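Local coordinates for beta-galactosidase (Bacteroides thetaiotaomicron, PDB 5MUJ), which is a glycoside hydrolase, probably an arabinofuranosidase, that binds a side chain of the plant pectin rhamnogalacturonan II, at residues Val77-Lys82 with Thr156-Val161; Ser111-Lys116 with Asn120-Phe125. All coordinates share one frame; numbering follows the deposited sequence.

Contact 1: Val77-Lys82 with Thr156-Val161. With RAM (alpha-L-rhamnopyranose), chain B; RAM (alpha-L-rhamnopyranose), chain C.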
loop_
_atom_site.group_PDB
_atom_site.type_symbol
_atom_site.label_atom_id
_atom_site.label_comp_id
_atom_site.label_asym_id
_atom_site.label_seq_id
_atom_site.Cartn_x
_atom_site.Cartn_y
_atom_site.Cartn_z
ATOM N N VAL A 77 3.634 5.498 -6.806
ATOM C CA VAL A 77 4.908 5.119 -7.363
ATOM C C VAL A 77 4.776 4.975 -8.884
ATOM O O VAL A 77 3.711 4.623 -9.418
ATOM C CB VAL A 77 5.482 3.827 -6.709
ATOM C CG1 VAL A 77 5.544 4.044 -5.194
ATOM C CG2 VAL A 77 4.683 2.575 -7.103
ATOM N N VAL A 78 5.855 5.294 -9.563
ATOM C CA VAL A 78 5.989 5.136 -10.976
ATOM C C VAL A 78 7.192 4.180 -11.239
ATOM O O VAL A 78 8.308 4.361 -10.711
ATOM C CB VAL A 78 6.268 6.484 -11.664
ATOM C CG1 VAL A 78 6.637 6.289 -13.121
ATOM C CG2 VAL A 78 5.055 7.430 -11.545
ATOM N N TYR A 79 6.962 3.199 -12.079
ATOM C CA TYR A 79 8.029 2.341 -12.644
ATOM C C TYR A 79 8.152 2.730 -14.106
ATOM O O TYR A 79 7.119 2.806 -14.799
ATOM C CB TYR A 79 7.662 0.861 -12.508
ATOM C CG TYR A 79 8.567 -0.039 -13.312
ATOM C CD1 TYR A 79 9.885 -0.270 -12.907
ATOM C CD2 TYR A 79 8.132 -0.637 -14.473
ATOM C CE1 TYR A 79 10.729 -1.050 -13.661
ATOM C CE2 TYR A 79 8.969 -1.449 -15.224
ATOM C CZ TYR A 79 10.275 -1.649 -14.806
ATOM O OH TYR A 79 11.145 -2.461 -15.497
ATOM N N ASN A 80 9.361 3.046 -14.558
ATOM C CA ASN A 80 9.554 3.674 -15.880
ATOM C C ASN A 80 10.014 2.691 -16.937
ATOM O O ASN A 80 10.977 2.936 -17.677
ATOM C CB ASN A 80 10.487 4.881 -15.803
ATOM C CG ASN A 80 11.885 4.512 -15.341
ATOM O OD1 ASN A 80 12.102 3.456 -14.738
ATOM N ND2 ASN A 80 12.828 5.393 -15.581
ATOM N N GLY A 81 9.281 1.589 -17.016
ATOM C CA GLY A 81 9.526 0.547 -18.003
ATOM C C GLY A 81 8.211 -0.096 -18.410
ATOM O O GLY A 81 7.225 0.015 -17.692
ATOM N N LYS A 82 8.224 -0.777 -19.553
ATOM C CA LYS A 82 7.109 -1.647 -20.006
ATOM C C LYS A 82 7.176 -3.090 -19.502
ATOM O O LYS A 82 6.149 -3.731 -19.288
ATOM C CB LYS A 82 7.064 -1.686 -21.538
ATOM C CG LYS A 82 5.864 -2.427 -22.103
ATOM C CD LYS A 82 5.705 -2.261 -23.605
ATOM C CE LYS A 82 4.426 -2.938 -24.079
ATOM N NZ LYS A 82 4.520 -4.419 -24.073
ATOM N N THR A 156 17.959 -2.676 -10.611
ATOM C CA THR A 156 17.086 -2.064 -11.609
ATOM C C THR A 156 15.931 -3.031 -11.884
ATOM O O THR A 156 15.821 -4.108 -11.231
ATOM C CB THR A 156 17.854 -1.695 -12.892
ATOM O OG1 THR A 156 18.404 -2.878 -13.470
ATOM C CG2 THR A 156 18.958 -0.690 -12.601
ATOM N N GLY A 157 15.134 -2.734 -12.894
ATOM C CA GLY A 157 13.967 -3.534 -13.197
ATOM C C GLY A 157 12.809 -3.321 -12.245
ATOM O O GLY A 157 12.762 -2.357 -11.434
ATOM N N TYR A 158 11.822 -4.186 -12.418
ATOM C CA TYR A 158 10.620 -4.148 -11.615
ATOM C C TYR A 158 10.813 -4.837 -10.247
ATOM O O TYR A 158 11.055 -6.040 -10.175
ATOM C CB TYR A 158 9.468 -4.787 -12.358
ATOM C CG TYR A 158 8.118 -4.576 -11.701
ATOM C CD1 TYR A 158 7.490 -3.320 -11.759
ATOM C CD2 TYR A 158 7.455 -5.605 -11.030
ATOM C CE1 TYR A 158 6.231 -3.103 -11.179
ATOM C CE2 TYR A 158 6.209 -5.392 -10.436
ATOM C CZ TYR A 158 5.597 -4.145 -10.520
ATOM O OH TYR A 158 4.361 -3.960 -9.939
ATOM N N GLU A 159 10.671 -4.053 -9.192
ATOM C CA GLU A 159 10.757 -4.492 -7.807
ATOM C C GLU A 159 12.060 -5.259 -7.553
ATOM O O GLU A 159 13.120 -4.696 -7.766
ATOM C CB GLU A 159 9.469 -5.201 -7.370
ATOM C CG GLU A 159 8.264 -4.246 -7.374
ATOM C CD GLU A 159 7.035 -4.702 -6.599
ATOM O OE1 GLU A 159 6.894 -5.914 -6.328
ATOM O OE2 GLU A 159 6.161 -3.850 -6.295
ATOM N N ALA A 160 11.962 -6.529 -7.151
ATOM C CA ALA A 160 13.096 -7.284 -6.668
ATOM C C ALA A 160 13.713 -8.177 -7.719
ATOM O O ALA A 160 14.453 -9.074 -7.378
ATOM C CB ALA A 160 12.724 -8.098 -5.436
ATOM N N VAL A 161 13.428 -7.952 -8.995
ATOM C CA VAL A 161 13.963 -8.836 -10.049
ATOM C C VAL A 161 15.511 -8.905 -10.139
ATOM O O VAL A 161 16.045 -9.967 -10.475
ATOM C CB VAL A 161 13.335 -8.482 -11.431
ATOM C CG1 VAL A 161 13.822 -7.136 -11.939
ATOM C CG2 VAL A 161 13.600 -9.569 -12.463
HETATM C C1 RAM B . 3.818 -8.673 -7.650
HETATM C C2 RAM B . 3.768 -7.221 -7.249
HETATM C C3 RAM B . 2.892 -6.479 -8.256
HETATM C C4 RAM B . 1.512 -7.139 -8.252
HETATM C C5 RAM B . 1.497 -8.654 -8.503
HETATM C C6 RAM B . 0.187 -9.294 -8.076
HETATM O O2 RAM B . 3.229 -7.139 -5.902
HETATM O O3 RAM B . 2.796 -5.084 -7.958
HETATM O O4 RAM B . 0.748 -6.576 -9.306
HETATM O O5 RAM B . 2.599 -9.393 -7.918
HETATM C C1 RAM C . 14.387 -14.476 -13.266
HETATM C C2 RAM C . 13.583 -13.260 -12.889
HETATM C C3 RAM C . 12.302 -13.645 -12.185
HETATM C C4 RAM C . 12.630 -14.521 -10.968
HETATM C C5 RAM C . 13.563 -15.693 -11.294
HETATM C C6 RAM C . 14.168 -16.311 -10.033
HETATM O O2 RAM C . 14.441 -12.518 -12.015
HETATM O O3 RAM C . 11.643 -12.428 -11.804
HETATM O O4 RAM C . 11.278 -14.967 -10.833
HETATM O O5 RAM C . 14.657 -15.296 -12.118
#
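Beside the glycan-binding site of this five-bladed beta-propeller, pocket residue Tyr158 packs on Tyr79 as a T-shaped (edge-to-face) pair. Tyr158 sits in the loop between the second and third strands of its blade, and Tyr79 ends strand 71-79 of the preceding blade. The ring centroids lie 5.3 Å apart with planes at 84°. Tyr158 CD1 lies over the rim of the Tyr79 face, 3.8 Å from Tyr79 CG, while Tyr158 CB makes a CH-pi contact with the same ring. Gly81 N lies over the rim of the opposite face; the Tyr79 hydroxyl is held by Thr83 O and Gly87 N. Gly157 O approaches Tyr79 CE1 obliquely at 3.3 Å. With CG anti to the backbone N (chi1 -170°), Tyr158 carries its ring past Tyr79 to the sugar. Tyr158 also starts a type II' turn, closed by Val161 N to Tyr158 O at 3.3 Å, from which Glu159 lays CG over a face of the Tyr158 ring and OE1 beside one rhamnose. That same rhamnose meets the ring edge, its O3 hydrogen-bonded to Tyr158 OH at 2.8 Å.

Contact 2: Ser111-Lys116 with Asn120-Phe125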
loop_
_atom_site.group_PDB
_atom_site.type_symbol
_atom_site.label_atom_id
_atom_site.label_comp_id
_atom_site.label_asym_id
_atom_site.label_seq_id
_atom_site.Cartn_x
_atom_site.Cartn_y
_atom_site.Cartn_z
ATOM N N SER A 111 13.017 10.640 -5.391
ATOM C CA SER A 111 13.630 10.497 -6.704
ATOM C C SER A 111 14.805 9.512 -6.607
ATOM O O SER A 111 15.339 9.312 -5.529
ATOM C CB SER A 111 14.156 11.843 -7.154
ATOM O OG SER A 111 13.145 12.839 -7.075
ATOM N N TYR A 112 15.247 9.007 -7.753
ATOM C CA TYR A 112 16.438 8.173 -7.820
ATOM C C TYR A 112 17.582 8.918 -7.145
ATOM O O TYR A 112 17.854 10.077 -7.451
ATOM C CB TYR A 112 16.854 7.828 -9.254
ATOM C CG TYR A 112 15.838 7.062 -10.049
ATOM C CD1 TYR A 112 15.401 5.804 -9.648
ATOM C CD2 TYR A 112 15.287 7.627 -11.211
ATOM C CE1 TYR A 112 14.434 5.143 -10.372
ATOM C CE2 TYR A 112 14.322 6.968 -11.947
ATOM C CZ TYR A 112 13.912 5.706 -11.539
ATOM O OH TYR A 112 12.961 5.021 -12.238
ATOM N N ARG A 113 18.256 8.206 -6.243
ATOM C CA ARG A 113 19.181 8.812 -5.354
ATOM C C ARG A 113 20.606 8.226 -5.588
ATOM O O ARG A 113 21.053 7.244 -4.930
ATOM C CB ARG A 113 18.680 8.707 -3.919
ATOM C CG ARG A 113 19.630 9.379 -2.974
ATOM C CD ARG A 113 19.103 9.593 -1.595
ATOM N NE ARG A 113 19.076 8.337 -0.826
ATOM C CZ ARG A 113 19.295 8.267 0.492
ATOM N NH1 ARG A 113 19.644 9.346 1.227
ATOM N NH2 ARG A 113 19.170 7.087 1.106
ATOM N N ASP A 114 21.304 8.817 -6.557
ATOM C CA ASP A 114 22.623 8.289 -7.007
ATOM C C ASP A 114 23.642 8.224 -5.873
ATOM O O ASP A 114 23.764 9.162 -5.071
ATOM C CB ASP A 114 23.192 9.160 -8.140
ATOM C CG ASP A 114 22.446 8.988 -9.448
ATOM O OD1 ASP A 114 22.028 7.866 -9.796
ATOM O OD2 ASP A 114 22.261 10.003 -10.145
ATOM N N GLY A 115 24.383 7.104 -5.800
ATOM C CA GLY A 115 25.420 6.938 -4.795
ATOM C C GLY A 115 24.969 6.410 -3.443
ATOM O O GLY A 115 25.800 6.296 -2.531
ATOM N N LYS A 116 23.683 6.062 -3.313
ATOM C CA LYS A 116 23.109 5.589 -2.062
ATOM C C LYS A 116 22.543 4.172 -2.235
ATOM O O LYS A 116 22.432 3.682 -3.337
ATOM C CB LYS A 116 22.029 6.580 -1.591
ATOM C CG LYS A 116 22.601 7.941 -1.244
ATOM C CD LYS A 116 23.346 7.931 0.076
ATOM C CE LYS A 116 24.072 9.230 0.238
ATOM N NZ LYS A 116 24.770 9.365 1.508
ATOM N N ASN A 120 18.183 3.032 -7.112
ATOM C CA ASN A 120 17.307 2.616 -8.232
ATOM C C ASN A 120 15.831 2.346 -7.879
ATOM O O ASN A 120 14.987 2.327 -8.777
ATOM C CB ASN A 120 17.920 1.380 -8.930
ATOM C CG ASN A 120 19.209 1.703 -9.651
ATOM O OD1 ASN A 120 19.378 2.815 -10.159
ATOM N ND2 ASN A 120 20.120 0.732 -9.734
ATOM N N GLN A 121 15.511 2.178 -6.588
ATOM C CA GLN A 121 14.141 1.903 -6.128
ATOM C C GLN A 121 13.790 2.796 -4.962
ATOM O O GLN A 121 14.461 2.757 -3.934
ATOM C CB GLN A 121 13.964 0.447 -5.689
ATOM C CG GLN A 121 14.456 -0.590 -6.712
ATOM C CD GLN A 121 13.482 -0.772 -7.877
ATOM O OE1 GLN A 121 12.344 -0.353 -7.802
ATOM N NE2 GLN A 121 13.926 -1.398 -8.933
ATOM N N ARG A 122 12.790 3.666 -5.169
ATOM C CA ARG A 122 12.379 4.676 -4.191
ATOM C C ARG A 122 10.855 4.744 -4.195
ATOM O O ARG A 122 10.270 5.675 -4.790
ATOM C CB ARG A 122 12.964 6.060 -4.564
ATOM C CG ARG A 122 14.506 6.094 -4.617
ATOM C CD ARG A 122 15.174 6.505 -3.322
ATOM N NE ARG A 122 15.150 7.948 -3.178
ATOM C CZ ARG A 122 15.186 8.636 -2.042
ATOM N NH1 ARG A 122 15.345 8.035 -0.864
ATOM N NH2 ARG A 122 15.112 9.966 -2.092
ATOM N N GLY A 123 10.175 3.784 -3.567
ATOM C CA GLY A 123 8.697 3.719 -3.630
ATOM C C GLY A 123 8.081 3.953 -2.272
ATOM O O GLY A 123 8.017 3.060 -1.438
ATOM N N GLY A 124 7.449 5.112 -2.071
ATOM C CA GLY A 124 7.095 5.588 -0.745
ATOM C C GLY A 124 5.651 5.572 -0.302
ATOM O O GLY A 124 4.711 5.645 -1.135
ATOM N N PHE A 125 5.467 5.556 1.029
ATOM C CA PHE A 125 4.203 5.349 1.686
ATOM C C PHE A 125 4.162 6.260 2.921
ATOM O O PHE A 125 4.752 6.010 3.965
ATOM C CB PHE A 125 3.987 3.915 2.115
ATOM C CG PHE A 125 4.333 2.911 1.053
ATOM C CD1 PHE A 125 3.507 2.686 -0.030
ATOM C CD2 PHE A 125 5.518 2.227 1.136
ATOM C CE1 PHE A 125 3.865 1.767 -1.012
ATOM C CE2 PHE A 125 5.901 1.312 0.179
ATOM C CZ PHE A 125 5.080 1.087 -0.912
#
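Arg122 reaches across to the backbone of Ser111, and this is the one hydrogen bond between the two segments. Its NE donates to Ser111 O over 2.7 Å with a nearly straight N-H...O angle of 169°; the carbonyl oxygen lies close to the guanidinium plane, although the donor stands tilted from the plane of the carbonyl. Bends at chi2 and at chi3 (-80°) fold the side chain back around that oxygen, which also lies 3.4 Å from Arg122 CG. Arg113 passes over one face of this guanidinium, its CB 3.7 Å from Arg122 NE. The two side chains cross at about a right angle, yet their guanidinium planes are only 16° apart, with Arg113 NE 3.7 Å from Arg122 NH1. Asp118 probably makes this closeness tolerable, since OD1 pairs with Arg113 NE and OD2 with Arg122 NH1. Arg113 also has polar partners at Leu185 and Asp186, while Glu181 bridges Arg122 NH2 and Ser111 OG. Nearer the start of the strand, the Tyr112 ring turns its edge to Asn120 O, CE1 being 3.3 Å away, and its hydroxyl bonds Gly89 O. Asn120 and Gln121 form a classic beta bulge opposite Gly153. The loop leaves strand 104-110, the outer strand of one propeller blade, and packs against the start of strand 121-126, the inner strand of the next, which pairs with strand 146-153.

Overall arrangement
Both contacts lie where two successive blades of the propeller meet, the sheet from 59-68 to 104-110 and the sheet from 121-126 to 183-184, and their centres are 12 Å apart. Along the chain, 77-82 comes first, then both segments of contact 2, then 156-161, so contact 1 spans the blade-to-blade connection that contact 2 makes locally. They touch directly: Gln121 NE2 probably bonds Gly157 O at 2.9 Å, and Val77 CG1 packs on Gly123 CA at 3.5 Å. Contact 2 is a surface contact away from the sugars, so the same blade interface borders the bound glycan at contact 1 and reaches the protein surface at contact 2.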